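Local coordinates for protein beta-galacturonidase (Eisenbergiella tayi, PDB 6NCW) that probably hydrolyses beta-linked galacturonides as a family 2 glycoside hydrolase, and binds galacturonate in its active site, at residues G354-H367 against Q393-P405. Numbering follows the deposited sequence. Where two conformers were deposited one is given.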
loop_
_atom_site.group_PDB
_atom_site.type_symbol
_atom_site.label_atom_id
_atom_site.label_comp_id
_atom_site.label_asym_id
_atom_site.label_seq_id
_atom_site.Cartn_x
_atom_site.Cartn_y
_atom_site.Cartn_z
ATOM N N GLY A 354 21.619 31.875 21.082
ATOM C CA GLY A 354 22.080 32.034 22.451
ATOM C C GLY A 354 21.045 31.627 23.480
ATOM O O GLY A 354 21.362 30.931 24.447
ATOM N N ASP A 355 19.789 32.049 23.287
ATOM C CA ASP A 355 18.727 31.659 24.216
ATOM C C ASP A 355 18.531 30.142 24.242
ATOM O O ASP A 355 18.383 29.539 25.313
ATOM C CB ASP A 355 17.419 32.357 23.847
ATOM C CG ASP A 355 17.423 33.845 24.188
ATOM O OD1 ASP A 355 18.275 34.282 24.986
ATOM O OD2 ASP A 355 16.559 34.574 23.658
ATOM N N CYS A 356 18.490 29.512 23.065
ATOM C CA CYS A 356 18.320 28.062 23.013
ATOM C C CYS A 356 19.472 27.355 23.717
ATOM O O CYS A 356 19.257 26.451 24.530
ATOM C CB CYS A 356 18.201 27.592 21.559
ATOM S SG CYS A 356 18.001 25.769 21.341
ATOM N N ILE A 357 20.703 27.762 23.421
ATOM C CA ILE A 357 21.857 27.134 24.056
ATOM C C ILE A 357 21.810 27.314 25.577
ATOM O O ILE A 357 22.015 26.363 26.341
ATOM C CB ILE A 357 23.149 27.704 23.458
ATOM C CG1 ILE A 357 23.245 27.318 21.970
ATOM C CG2 ILE A 357 24.377 27.235 24.274
ATOM C CD1 ILE A 357 24.576 27.707 21.362
ATOM N N ARG A 358 21.562 28.543 26.041
ATOM C CA ARG A 358 21.518 28.786 27.485
ATOM C C ARG A 358 20.482 27.898 28.159
ATOM O O ARG A 358 20.772 27.237 29.165
ATOM C CB ARG A 358 21.218 30.253 27.767
ATOM C CG ARG A 358 22.437 31.151 27.691
ATOM C CD ARG A 358 22.074 32.585 28.070
ATOM N NE ARG A 358 21.281 33.216 27.021
ATOM C CZ ARG A 358 21.804 33.916 26.016
ATOM N NH1 ARG A 358 23.122 34.089 25.936
ATOM N NH2 ARG A 358 21.008 34.447 25.097
ATOM N N GLU A 359 19.267 27.859 27.604
ATOM C CA GLU A 359 18.197 27.087 28.222
ATOM C C GLU A 359 18.471 25.591 28.149
ATOM O O GLU A 359 18.225 24.867 29.124
ATOM C CB GLU A 359 16.871 27.440 27.564
ATOM C CG GLU A 359 16.415 28.870 27.895
ATOM C CD GLU A 359 15.163 29.258 27.117
ATOM O OE1 GLU A 359 14.494 30.231 27.501
ATOM O OE2 GLU A 359 14.840 28.577 26.121
ATOM N N MET A 360 19.016 25.126 27.015
ATOM C CA MET A 360 19.318 23.711 26.829
ATOM C C MET A 360 20.338 23.218 27.852
ATOM O O MET A 360 20.112 22.213 28.533
ATOM C CB MET A 360 19.808 23.488 25.393
ATOM C CG MET A 360 20.597 22.232 25.118
ATOM S SD MET A 360 21.146 22.161 23.369
ATOM C CE MET A 360 22.602 23.209 23.323
ATOM N N ILE A 361 21.471 23.904 27.979
ATOM C CA ILE A 361 22.520 23.380 28.853
ATOM C C ILE A 361 22.145 23.571 30.319
ATOM O O ILE A 361 22.365 22.676 31.146
ATOM C CB ILE A 361 23.889 24.002 28.516
ATOM C CG1 ILE A 361 24.309 23.579 27.101
ATOM C CG2 ILE A 361 24.958 23.544 29.514
ATOM C CD1 ILE A 361 25.650 24.108 26.641
ATOM N N THR A 362 21.546 24.717 30.667
ATOM C CA THR A 362 21.124 24.915 32.053
ATOM C C THR A 362 20.152 23.818 32.486
ATOM O O THR A 362 20.257 23.291 33.595
ATOM C CB THR A 362 20.500 26.302 32.226
ATOM O OG1 THR A 362 21.437 27.295 31.788
ATOM C CG2 THR A 362 20.146 26.569 33.690
ATOM N N ALA A 363 19.241 23.417 31.598
ATOM C CA ALA A 363 18.226 22.438 31.969
ATOM C C ALA A 363 18.768 21.013 31.959
ATOM O O ALA A 363 18.385 20.202 32.812
ATOM C CB ALA A 363 17.028 22.558 31.023
ATOM N N HIS A 364 19.668 20.699 31.022
ATOM C CA HIS A 364 20.077 19.330 30.710
ATOM C C HIS A 364 21.459 18.977 31.231
ATOM O O HIS A 364 21.932 17.864 30.977
ATOM C CB HIS A 364 20.053 19.100 29.190
ATOM C CG HIS A 364 18.692 19.235 28.582
ATOM N ND1 HIS A 364 18.464 19.113 27.227
ATOM C CD2 HIS A 364 17.484 19.484 29.148
ATOM C CE1 HIS A 364 17.175 19.279 26.984
ATOM N NE2 HIS A 364 16.556 19.507 28.131
ATOM N N TYR A 365 22.100 19.879 31.979
ATOM C CA TYR A 365 23.495 19.698 32.393
ATOM C C TYR A 365 23.756 18.328 33.007
ATOM O O TYR A 365 24.839 17.756 32.829
ATOM C CB TYR A 365 23.878 20.785 33.404
ATOM C CG TYR A 365 25.353 20.784 33.724
ATOM C CD1 TYR A 365 26.241 21.603 33.017
ATOM C CD2 TYR A 365 25.870 19.940 34.701
ATOM C CE1 TYR A 365 27.610 21.593 33.298
ATOM C CE2 TYR A 365 27.226 19.917 34.986
ATOM C CZ TYR A 365 28.096 20.746 34.286
ATOM O OH TYR A 365 29.449 20.716 34.579
ATOM N N ASN A 366 22.794 17.802 33.761
ATOM C CA ASN A 366 23.059 16.646 34.605
ATOM C C ASN A 366 22.910 15.306 33.905
ATOM O O ASN A 366 23.247 14.287 34.515
ATOM C CB ASN A 366 22.132 16.661 35.830
ATOM C CG ASN A 366 22.450 17.802 36.780
ATOM O OD1 ASN A 366 23.615 18.104 37.018
ATOM N ND2 ASN A 366 21.417 18.452 37.307
ATOM N N HIS A 367 22.383 15.269 32.682
ATOM C CA HIS A 367 22.059 13.990 32.041
ATOM C C HIS A 367 23.330 13.240 31.681
ATOM O O HIS A 367 24.075 13.700 30.808
ATOM C CB HIS A 367 21.194 14.204 30.787
ATOM C CG HIS A 367 19.769 14.554 31.094
ATOM N ND1 HIS A 367 18.820 13.605 31.419
ATOM C CD2 HIS A 367 19.140 15.749 31.155
ATOM C CE1 HIS A 367 17.668 14.205 31.669
ATOM N NE2 HIS A 367 17.836 15.506 31.514
ATOM N N GLN A 393 29.006 30.742 19.471
ATOM C CA GLN A 393 28.175 29.730 20.115
ATOM C C GLN A 393 29.026 28.649 20.766
ATOM O O GLN A 393 28.681 28.151 21.840
ATOM C CB GLN A 393 27.193 29.146 19.093
ATOM C CG GLN A 393 26.262 30.219 18.550
ATOM C CD GLN A 393 25.205 29.699 17.602
ATOM O OE1 GLN A 393 24.785 28.535 17.669
ATOM N NE2 GLN A 393 24.758 30.571 16.706
ATOM N N TYR A 394 30.137 28.282 20.132
ATOM C CA TYR A 394 31.065 27.349 20.756
ATOM C C TYR A 394 31.599 27.897 22.074
ATOM O O TYR A 394 31.728 27.149 23.054
ATOM C CB TYR A 394 32.223 27.061 19.803
ATOM C CG TYR A 394 31.987 25.976 18.773
ATOM C CD1 TYR A 394 32.384 26.161 17.460
ATOM C CD2 TYR A 394 31.422 24.751 19.119
ATOM C CE1 TYR A 394 32.215 25.184 16.512
ATOM C CE2 TYR A 394 31.244 23.750 18.163
ATOM C CZ TYR A 394 31.647 23.983 16.858
ATOM O OH TYR A 394 31.502 23.020 15.879
ATOM N N GLU A 395 31.934 29.201 22.111
ATOM C CA GLU A 395 32.429 29.793 23.354
ATOM C C GLU A 395 31.318 29.958 24.382
ATOM O O GLU A 395 31.581 29.856 25.585
ATOM C CB GLU A 395 33.108 31.138 23.090
ATOM C CG GLU A 395 33.690 31.836 24.349
ATOM C CD GLU A 395 34.626 30.947 25.191
ATOM O OE1 GLU A 395 34.256 30.610 26.345
ATOM O OE2 GLU A 395 35.726 30.589 24.706
ATOM N N LEU A 396 30.081 30.197 23.941
ATOM C CA LEU A 396 28.958 30.186 24.874
ATOM C C LEU A 396 28.811 28.814 25.536
ATOM O O LEU A 396 28.624 28.725 26.756
ATOM C CB LEU A 396 27.672 30.586 24.148
ATOM C CG LEU A 396 26.373 30.642 24.962
ATOM C CD1 LEU A 396 26.453 31.646 26.142
ATOM C CD2 LEU A 396 25.217 30.997 24.037
ATOM N N ILE A 397 28.935 27.730 24.756
ATOM C CA ILE A 397 28.831 26.389 25.334
ATOM C C ILE A 397 29.906 26.182 26.387
ATOM O O ILE A 397 29.635 25.701 27.495
ATOM C CB ILE A 397 28.935 25.317 24.236
ATOM C CG1 ILE A 397 27.709 25.348 23.319
ATOM C CG2 ILE A 397 29.098 23.944 24.855
ATOM C CD1 ILE A 397 27.873 24.425 22.163
ATOM N N LYS A 398 31.154 26.522 26.046
ATOM C CA LYS A 398 32.263 26.305 26.977
ATOM C C LYS A 398 32.048 27.057 28.288
ATOM O O LYS A 398 32.355 26.540 29.367
ATOM C CB LYS A 398 33.580 26.724 26.330
ATOM C CG LYS A 398 34.825 26.404 27.152
ATOM C CD LYS A 398 36.071 26.820 26.393
ATOM C CE LYS A 398 37.269 25.955 26.775
ATOM N NZ LYS A 398 36.966 24.486 26.669
ATOM N N SER A 399 31.505 28.269 28.219
ATOM C CA SER A 399 31.271 29.023 29.445
ATOM C C SER A 399 30.205 28.369 30.312
ATOM O O SER A 399 30.205 28.563 31.532
ATOM C CB SER A 399 30.873 30.459 29.121
ATOM O OG SER A 399 29.500 30.544 28.765
ATOM N N LEU A 400 29.286 27.606 29.714
ATOM C CA LEU A 400 28.230 26.958 30.488
ATOM C C LEU A 400 28.589 25.539 30.880
ATOM O O LEU A 400 28.085 25.034 31.892
ATOM C CB LEU A 400 26.917 26.932 29.701
ATOM C CG LEU A 400 26.297 28.280 29.344
ATOM C CD1 LEU A 400 25.168 28.099 28.343
ATOM C CD2 LEU A 400 25.798 28.968 30.601
ATOM N N ASP A 401 29.434 24.881 30.089
ATOM C CA ASP A 401 29.821 23.497 30.353
ATOM C C ASP A 401 31.235 23.298 29.839
ATOM O O ASP A 401 31.448 22.962 28.668
ATOM C CB ASP A 401 28.852 22.520 29.699
ATOM C CG ASP A 401 29.272 21.078 29.864
ATOM O OD1 ASP A 401 28.447 20.191 29.538
ATOM O OD2 ASP A 401 30.414 20.829 30.325
ATOM N N PRO A 402 32.242 23.506 30.691
ATOM C CA PRO A 402 33.628 23.444 30.218
ATOM C C PRO A 402 34.164 22.035 30.002
ATOM O O PRO A 402 35.313 21.898 29.564
ATOM C CB PRO A 402 34.398 24.170 31.333
ATOM C CG PRO A 402 33.563 23.990 32.555
ATOM C CD PRO A 402 32.137 23.983 32.087
ATOM N N TYR A 403 33.380 20.986 30.245
ATOM C CA TYR A 403 33.906 19.628 30.272
ATOM C C TYR A 403 33.500 18.766 29.079
ATOM O O TYR A 403 34.357 18.075 28.513
ATOM C CB TYR A 403 33.492 18.954 31.588
ATOM C CG TYR A 403 33.912 19.790 32.787
ATOM C CD1 TYR A 403 32.972 20.415 33.604
ATOM C CD2 TYR A 403 35.259 19.996 33.066
ATOM C CE1 TYR A 403 33.372 21.199 34.690
ATOM C CE2 TYR A 403 35.668 20.776 34.143
ATOM C CZ TYR A 403 34.731 21.376 34.950
ATOM O OH TYR A 403 35.161 22.150 36.015
ATOM N N ARG A 404 32.236 18.798 28.647
ATOM C CA ARG A 404 31.823 17.965 27.523
ATOM C C ARG A 404 32.430 18.452 26.207
ATOM O O ARG A 404 32.582 19.657 25.984
ATOM C CB ARG A 404 30.306 17.950 27.380
ATOM C CG ARG A 404 29.544 17.096 28.373
ATOM C CD ARG A 404 28.067 17.306 28.121
ATOM N NE ARG A 404 27.178 16.442 28.878
ATOM C CZ ARG A 404 26.546 16.811 29.992
ATOM N NH1 ARG A 404 26.733 18.033 30.489
ATOM N NH2 ARG A 404 25.716 15.964 30.594
ATOM N N PRO A 405 32.751 17.536 25.303
ATOM C CA PRO A 405 33.196 17.942 23.965
ATOM C C PRO A 405 32.070 18.599 23.174
ATOM O O PRO A 405 30.885 18.460 23.485
ATOM C CB PRO A 405 33.630 16.622 23.318
ATOM C CG PRO A 405 32.856 15.586 24.024
ATOM C CD PRO A 405 32.719 16.073 25.455
#
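Arg404 reaches from the loop after helix 384-400 to the type I turn from His364 to His367 and grips the backbone there. Its chain, extended from CG to NE, carries the guanidinium end-on to Tyr365 O: NH1 and NH2 each donate to that one oxygen at 3.0 Å, which lies in the guanidinium plane, and both come from the same face of the carbonyl. NH2 adds a weak bond to His367 O. NH1 also makes a salt bridge to Asp401 OD1 at 2.9 Å, nearly straight at 165°, while Asp401 OD2 accepts from Tyr403 N, closing an Asx turn, and from Arg404 N, widening it to an Asx motif. Outside the pair, Trp373 NE1 also binds Asp401 OD1 and Ile370 O takes Arg404 NE, tying the guanidinium to strand 370-374 and fixing its rotation. The Tyr365 ring, swung anti to the backbone N (chi1 -172°), sets CE1 against Asp401 CG at 3.8 Å, and its hydroxyl, bonded to Thr158, lies at the edge of the Tyr403 ring.

Between the helices, Ile357 is a knob among Gln393, Leu396, Ile397 and Leu400: CG2 lies 3.9 Å from Leu396 CD2, and CD1 reaches Gln393 CB. One turn on, Ile361 lies across Ile397, CD1 on Ile397 CG2, while Ile361 CG2 meets Leu400 CB. The helix pieces run near parallel (crossing angle -26°, axes 10.1 Å apart), successive outer helices of the TIM barrel linked through strand 370-374.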